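Local coordinates for B12-binding domain-containing protein (PDB 6WTE), which is a cobalamin-dependent radical SAM-family methyltransferase, TsrM, that carries a [4Fe-4S] cluster and probably transfers methyl groups by a non-radical route, at residues 511-524 with 545-557. Residues are numbered along the deposited sequence; the frame is centred on the assembly and turned at random. Where two conformers were deposited one is given.
Sequences HHRVMLPTVEGMSE and GAFWSHWRGREEI. With EDO (1,2-ethanediol), chain O.
Arg554 grips the carboxylate of Glu524 side-on, NE to OE1 at 2.7 Å and NH2 to OE2 at 3.0 Å, each oxygen offering its syn lone pair, with the carboxylate and guanidinium planes 22° apart, nearly coplanar. The rest of the guanidinium edge serves backbone carbonyls: NH2 also donates to His511 O, while NH1 is shared between His512 O and Trp551 O. With a lysine in its place, a single amino group would probably leave some of these carbonyls without a donor and Glu524 free to turn. One guanidinium face rests against the Trp551 indole, whose opposite face receives Met515: Met515 CG makes a CH-pi contact 3.7 Å from the five-membered ring centroid, Met515 CE lies 3.5 Å from Trp551 CD2, and SD stands above the same face at a longer 4.7 Å, the Met-aromatic part. Trp551 NE1 donates to Val514 O at 2.8 Å, tying the type I turn Trp551 to Arg554 to strand 514-515, which runs parallel to strand 404-412 at the margin of the radical SAM core sheet. A Trp551 chi1 of -172° turns the indole so that NE1 meets Val514 O and one face meets Met515. The same methyl also touches Trp548 CB, 3.7 Å away. Further out, a water joins His512 ND1 to Arg552 O, and the Arg552 guanidinium bonds to Ala402 O and Thr403 O.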
loop_
_atom_site.group_PDB
_atom_site.type_symbol
_atom_site.label_atom_id
_atom_site.label_comp_id
_atom_site.label_asym_id
_atom_site.label_seq_id
_atom_site.Cartn_x
_atom_site.Cartn_y
_atom_site.Cartn_z
ATOM N N HIS A 511 21.786 -3.532 -16.609
ATOM C CA HIS A 511 20.922 -2.396 -16.288
ATOM C C HIS A 511 19.530 -2.549 -16.892
ATOM O O HIS A 511 18.546 -2.052 -16.331
ATOM C CB HIS A 511 21.566 -1.101 -16.781
ATOM C CG HIS A 511 22.693 -0.620 -15.924
ATOM N ND1 HIS A 511 23.593 0.334 -16.347
ATOM C CD2 HIS A 511 23.054 -0.942 -14.660
ATOM C CE1 HIS A 511 24.468 0.569 -15.386
ATOM N NE2 HIS A 511 24.162 -0.191 -14.350
ATOM N N HIS A 512 19.422 -3.242 -18.027
ATOM C CA HIS A 512 18.121 -3.404 -18.661
ATOM C C HIS A 512 17.164 -4.206 -17.789
ATOM O O HIS A 512 15.946 -4.042 -17.902
ATOM C CB HIS A 512 18.293 -4.086 -20.016
ATOM C CG HIS A 512 18.755 -5.502 -19.909
ATOM N ND1 HIS A 512 17.981 -6.572 -20.306
ATOM C CD2 HIS A 512 19.897 -6.031 -19.407
ATOM C CE1 HIS A 512 18.641 -7.696 -20.087
ATOM N NE2 HIS A 512 19.803 -7.396 -19.536
ATOM N N ARG A 513 17.682 -5.074 -16.913
ATOM C CA ARG A 513 16.822 -5.972 -16.151
ATOM C C ARG A 513 16.811 -5.671 -14.656
ATOM O O ARG A 513 16.367 -6.514 -13.871
ATOM C CB ARG A 513 17.213 -7.434 -16.391
ATOM C CG ARG A 513 18.595 -7.868 -15.888
ATOM C CD ARG A 513 18.800 -9.364 -16.188
ATOM N NE ARG A 513 20.093 -9.901 -15.764
ATOM C CZ ARG A 513 20.293 -10.587 -14.640
ATOM N NH1 ARG A 513 19.287 -10.816 -13.804
ATOM N NH2 ARG A 513 21.504 -11.041 -14.347
ATOM N N VAL A 514 17.270 -4.489 -14.241
ATOM C CA VAL A 514 17.253 -4.123 -12.831
ATOM C C VAL A 514 16.541 -2.794 -12.652
ATOM O O VAL A 514 16.573 -1.919 -13.525
ATOM C CB VAL A 514 18.666 -4.030 -12.219
ATOM C CG1 VAL A 514 19.416 -5.327 -12.414
ATOM C CG2 VAL A 514 19.436 -2.863 -12.808
ATOM N N MET A 515 15.909 -2.648 -11.492
ATOM C CA MET A 515 15.342 -1.388 -11.031
ATOM C C MET A 515 16.071 -0.992 -9.758
ATOM O O MET A 515 16.002 -1.710 -8.759
ATOM C CB MET A 515 13.846 -1.526 -10.776
ATOM C CG MET A 515 13.020 -1.624 -12.045
ATOM S SD MET A 515 11.271 -1.582 -11.626
ATOM C CE MET A 515 10.510 -1.578 -13.245
ATOM N N LEU A 516 16.754 0.148 -9.798
ATOM C CA LEU A 516 17.547 0.655 -8.693
ATOM C C LEU A 516 16.983 1.986 -8.223
ATOM O O LEU A 516 16.356 2.708 -9.004
ATOM C CB LEU A 516 19.005 0.859 -9.119
ATOM C CG LEU A 516 19.775 -0.394 -9.527
ATOM C CD1 LEU A 516 20.974 -0.017 -10.373
ATOM C CD2 LEU A 516 20.221 -1.105 -8.278
ATOM N N PRO A 517 17.188 2.341 -6.961
ATOM C CA PRO A 517 16.802 3.679 -6.516
ATOM C C PRO A 517 17.687 4.716 -7.180
ATOM O O PRO A 517 18.857 4.469 -7.482
ATOM C CB PRO A 517 17.031 3.633 -5.002
ATOM C CG PRO A 517 18.047 2.574 -4.806
ATOM C CD PRO A 517 17.813 1.555 -5.882
ATOM N N THR A 518 17.108 5.885 -7.427
ATOM C CA THR A 518 17.849 6.983 -8.027
ATOM C C THR A 518 17.507 8.270 -7.299
ATOM O O THR A 518 16.441 8.401 -6.699
ATOM C CB THR A 518 17.519 7.158 -9.516
ATOM O OG1 THR A 518 16.099 7.282 -9.670
ATOM C CG2 THR A 518 18.012 5.976 -10.322
ATOM N N VAL A 519 18.437 9.219 -7.370
ATOM C CA VAL A 519 18.212 10.592 -6.933
ATOM C C VAL A 519 18.543 11.481 -8.123
ATOM O O VAL A 519 18.977 10.985 -9.171
ATOM C CB VAL A 519 19.058 10.952 -5.697
ATOM C CG1 VAL A 519 18.639 10.104 -4.509
ATOM C CG2 VAL A 519 20.538 10.766 -5.990
ATOM N N GLU A 520 18.338 12.790 -7.976
ATOM C CA GLU A 520 18.608 13.735 -9.057
ATOM C C GLU A 520 20.030 13.581 -9.587
ATOM O O GLU A 520 20.991 13.506 -8.818
ATOM C CB GLU A 520 18.389 15.172 -8.570
ATOM C CG GLU A 520 16.927 15.561 -8.375
ATOM C CD GLU A 520 16.296 14.939 -7.136
ATOM O OE1 GLU A 520 17.020 14.305 -6.332
ATOM O OE2 GLU A 520 15.067 15.087 -6.967
ATOM N N GLY A 521 20.154 13.549 -10.912
ATOM C CA GLY A 521 21.422 13.399 -11.581
ATOM C C GLY A 521 21.730 11.990 -12.038
ATOM O O GLY A 521 22.612 11.810 -12.883
ATOM N N MET A 522 21.021 10.995 -11.519
ATOM C CA MET A 522 21.322 9.606 -11.819
ATOM C C MET A 522 20.561 9.143 -13.057
ATOM O O MET A 522 19.579 9.755 -13.481
ATOM C CB MET A 522 20.987 8.718 -10.623
ATOM C CG MET A 522 21.671 9.163 -9.337
ATOM S SD MET A 522 21.595 7.906 -8.052
ATOM C CE MET A 522 22.525 6.605 -8.839
ATOM N N SER A 523 21.035 8.042 -13.635
ATOM C CA SER A 523 20.448 7.529 -14.865
ATOM C C SER A 523 18.975 7.191 -14.661
ATOM O O SER A 523 18.616 6.474 -13.725
ATOM C CB SER A 523 21.215 6.293 -15.331
ATOM O OG SER A 523 20.732 5.828 -16.577
ATOM N N GLU A 524 18.124 7.735 -15.535
ATOM C CA GLU A 524 16.693 7.419 -15.564
ATOM C C GLU A 524 15.973 7.860 -14.294
ATOM O O GLU A 524 14.930 7.307 -13.938
ATOM C CB GLU A 524 16.453 5.929 -15.815
ATOM C CG GLU A 524 17.117 5.394 -17.079
ATOM C CD GLU A 524 16.757 3.948 -17.363
ATOM O OE1 GLU A 524 15.921 3.703 -18.260
ATOM O OE2 GLU A 524 17.300 3.054 -16.682
ATOM N N GLY A 545 -0.483 -4.491 -19.164
ATOM C CA GLY A 545 0.211 -5.229 -18.129
ATOM C C GLY A 545 0.962 -4.337 -17.165
ATOM O O GLY A 545 1.026 -3.111 -17.301
ATOM N N ALA A 546 1.553 -4.985 -16.164
ATOM C CA ALA A 546 2.339 -4.262 -15.176
ATOM C C ALA A 546 3.491 -3.529 -15.851
ATOM O O ALA A 546 4.073 -4.006 -16.826
ATOM C CB ALA A 546 2.872 -5.222 -14.105
ATOM N N PHE A 547 3.800 -2.349 -15.320
ATOM C CA PHE A 547 4.878 -1.544 -15.883
ATOM C C PHE A 547 6.177 -2.332 -15.972
ATOM O O PHE A 547 6.875 -2.266 -16.992
ATOM C CB PHE A 547 5.080 -0.276 -15.051
ATOM C CG PHE A 547 4.002 0.753 -15.240
ATOM C CD1 PHE A 547 3.135 0.685 -16.324
ATOM C CD2 PHE A 547 3.856 1.790 -14.336
ATOM C CE1 PHE A 547 2.144 1.633 -16.495
ATOM C CE2 PHE A 547 2.868 2.742 -14.503
ATOM C CZ PHE A 547 2.010 2.663 -15.582
ATOM N N TRP A 548 6.503 -3.110 -14.939
ATOM C CA TRP A 548 7.779 -3.815 -14.936
ATOM C C TRP A 548 7.857 -4.909 -15.994
ATOM O O TRP A 548 8.967 -5.321 -16.353
ATOM C CB TRP A 548 8.065 -4.383 -13.544
ATOM C CG TRP A 548 7.089 -5.407 -13.019
ATOM C CD1 TRP A 548 6.035 -5.181 -12.182
ATOM C CD2 TRP A 548 7.119 -6.819 -13.252
ATOM N NE1 TRP A 548 5.394 -6.361 -11.893
ATOM C CE2 TRP A 548 6.043 -7.384 -12.537
ATOM C CE3 TRP A 548 7.955 -7.664 -13.997
ATOM C CZ2 TRP A 548 5.773 -8.749 -12.551
ATOM C CZ3 TRP A 548 7.684 -9.019 -14.013
ATOM C CH2 TRP A 548 6.604 -9.550 -13.294
ATOM N N SER A 549 6.720 -5.365 -16.530
ATOM C CA SER A 549 6.764 -6.367 -17.592
ATOM C C SER A 549 7.331 -5.820 -18.894
ATOM O O SER A 549 7.633 -6.605 -19.799
ATOM C CB SER A 549 5.364 -6.938 -17.845
ATOM O OG SER A 549 4.541 -6.029 -18.562
ATOM N N HIS A 550 7.470 -4.501 -19.016
ATOM C CA HIS A 550 8.045 -3.874 -20.199
ATOM C C HIS A 550 9.356 -3.163 -19.895
ATOM O O HIS A 550 9.864 -2.423 -20.744
ATOM C CB HIS A 550 7.032 -2.900 -20.809
ATOM C CG HIS A 550 5.729 -3.547 -21.156
ATOM N ND1 HIS A 550 5.637 -4.599 -22.041
ATOM C CD2 HIS A 550 4.469 -3.309 -20.719
ATOM C CE1 HIS A 550 4.375 -4.977 -22.142
ATOM N NE2 HIS A 550 3.645 -4.210 -21.350
ATOM N N TRP A 551 9.922 -3.383 -18.707
ATOM C CA TRP A 551 11.151 -2.698 -18.320
ATOM C C TRP A 551 12.334 -3.134 -19.181
ATOM O O TRP A 551 13.097 -2.294 -19.674
ATOM C CB TRP A 551 11.419 -2.955 -16.834
ATOM C CG TRP A 551 12.544 -2.155 -16.244
ATOM C CD1 TRP A 551 13.750 -2.631 -15.821
ATOM C CD2 TRP A 551 12.561 -0.742 -15.999
ATOM N NE1 TRP A 551 14.520 -1.600 -15.327
ATOM C CE2 TRP A 551 13.813 -0.432 -15.425
ATOM C CE3 TRP A 551 11.639 0.291 -16.206
ATOM C CZ2 TRP A 551 14.169 0.868 -15.067
ATOM C CZ3 TRP A 551 11.994 1.583 -15.843
ATOM C CH2 TRP A 551 13.250 1.858 -15.286
ATOM N N ARG A 552 12.499 -4.442 -19.393
ATOM C CA ARG A 552 13.627 -4.908 -20.201
ATOM C C ARG A 552 13.669 -4.234 -21.567
ATOM O O ARG A 552 14.747 -3.878 -22.058
ATOM C CB ARG A 552 13.573 -6.426 -20.374
ATOM C CG ARG A 552 14.064 -7.200 -19.171
ATOM C CD ARG A 552 14.337 -8.653 -19.522
ATOM N NE ARG A 552 14.804 -9.380 -18.347
ATOM C CZ ARG A 552 15.387 -10.570 -18.371
ATOM N NH1 ARG A 552 15.593 -11.193 -19.527
ATOM N NH2 ARG A 552 15.778 -11.133 -17.235
ATOM N N GLY A 553 12.509 -4.023 -22.184
ATOM C CA GLY A 553 12.483 -3.474 -23.525
ATOM C C GLY A 553 12.156 -1.997 -23.587
ATOM O O GLY A 553 11.628 -1.520 -24.596
ATOM N N ARG A 554 12.472 -1.251 -22.526
ATOM C CA ARG A 554 12.012 0.134 -22.465
ATOM C C ARG A 554 12.627 0.991 -23.567
ATOM O O ARG A 554 11.959 1.880 -24.113
ATOM C CB ARG A 554 12.296 0.728 -21.079
ATOM C CG ARG A 554 13.746 0.688 -20.612
ATOM C CD ARG A 554 13.756 1.026 -19.122
ATOM N NE ARG A 554 15.089 1.124 -18.532
ATOM C CZ ARG A 554 15.796 0.074 -18.134
ATOM N NH1 ARG A 554 15.304 -1.145 -18.298
ATOM N NH2 ARG A 554 16.993 0.239 -17.578
ATOM N N GLU A 555 13.892 0.748 -23.918
ATOM C CA GLU A 555 14.495 1.524 -24.999
ATOM C C GLU A 555 13.806 1.247 -26.329
ATOM O O GLU A 555 13.537 2.178 -27.101
ATOM C CB GLU A 555 15.994 1.241 -25.100
ATOM C CG GLU A 555 16.810 1.861 -23.974
ATOM C CD GLU A 555 18.294 1.889 -24.273
ATOM O OE1 GLU A 555 18.669 2.308 -25.386
ATOM O OE2 GLU A 555 19.087 1.484 -23.395
ATOM N N GLU A 556 13.507 -0.025 -26.610
ATOM C CA GLU A 556 12.812 -0.369 -27.848
ATOM C C GLU A 556 11.402 0.205 -27.873
ATOM O O GLU A 556 10.932 0.677 -28.915
ATOM C CB GLU A 556 12.766 -1.888 -28.020
ATOM C CG GLU A 556 11.753 -2.379 -29.066
ATOM C CD GLU A 556 12.034 -1.878 -30.470
ATOM O OE1 GLU A 556 13.179 -1.461 -30.749
ATOM O OE2 GLU A 556 11.105 -1.918 -31.312
ATOM N N ILE A 557 10.712 0.175 -26.737
ATOM C CA ILE A 557 9.353 0.693 -26.703
ATOM C C ILE A 557 9.356 2.194 -26.961
ATOM O O ILE A 557 8.488 2.717 -27.670
ATOM C CB ILE A 557 8.691 0.314 -25.370
ATOM C CG1 ILE A 557 8.406 -1.191 -25.382
ATOM C CG2 ILE A 557 7.415 1.118 -25.147
ATOM C CD1 ILE A 557 8.048 -1.772 -24.048
HETATM C C1 EDO O . 11.982 5.678 -17.284
HETATM O O1 EDO O . 11.314 5.118 -16.145
HETATM C C2 EDO O . 13.015 4.685 -17.795
HETATM O O2 EDO O . 13.578 5.140 -19.035
HETATM O O HOH W 1 16.374 -5.961 -22.869
#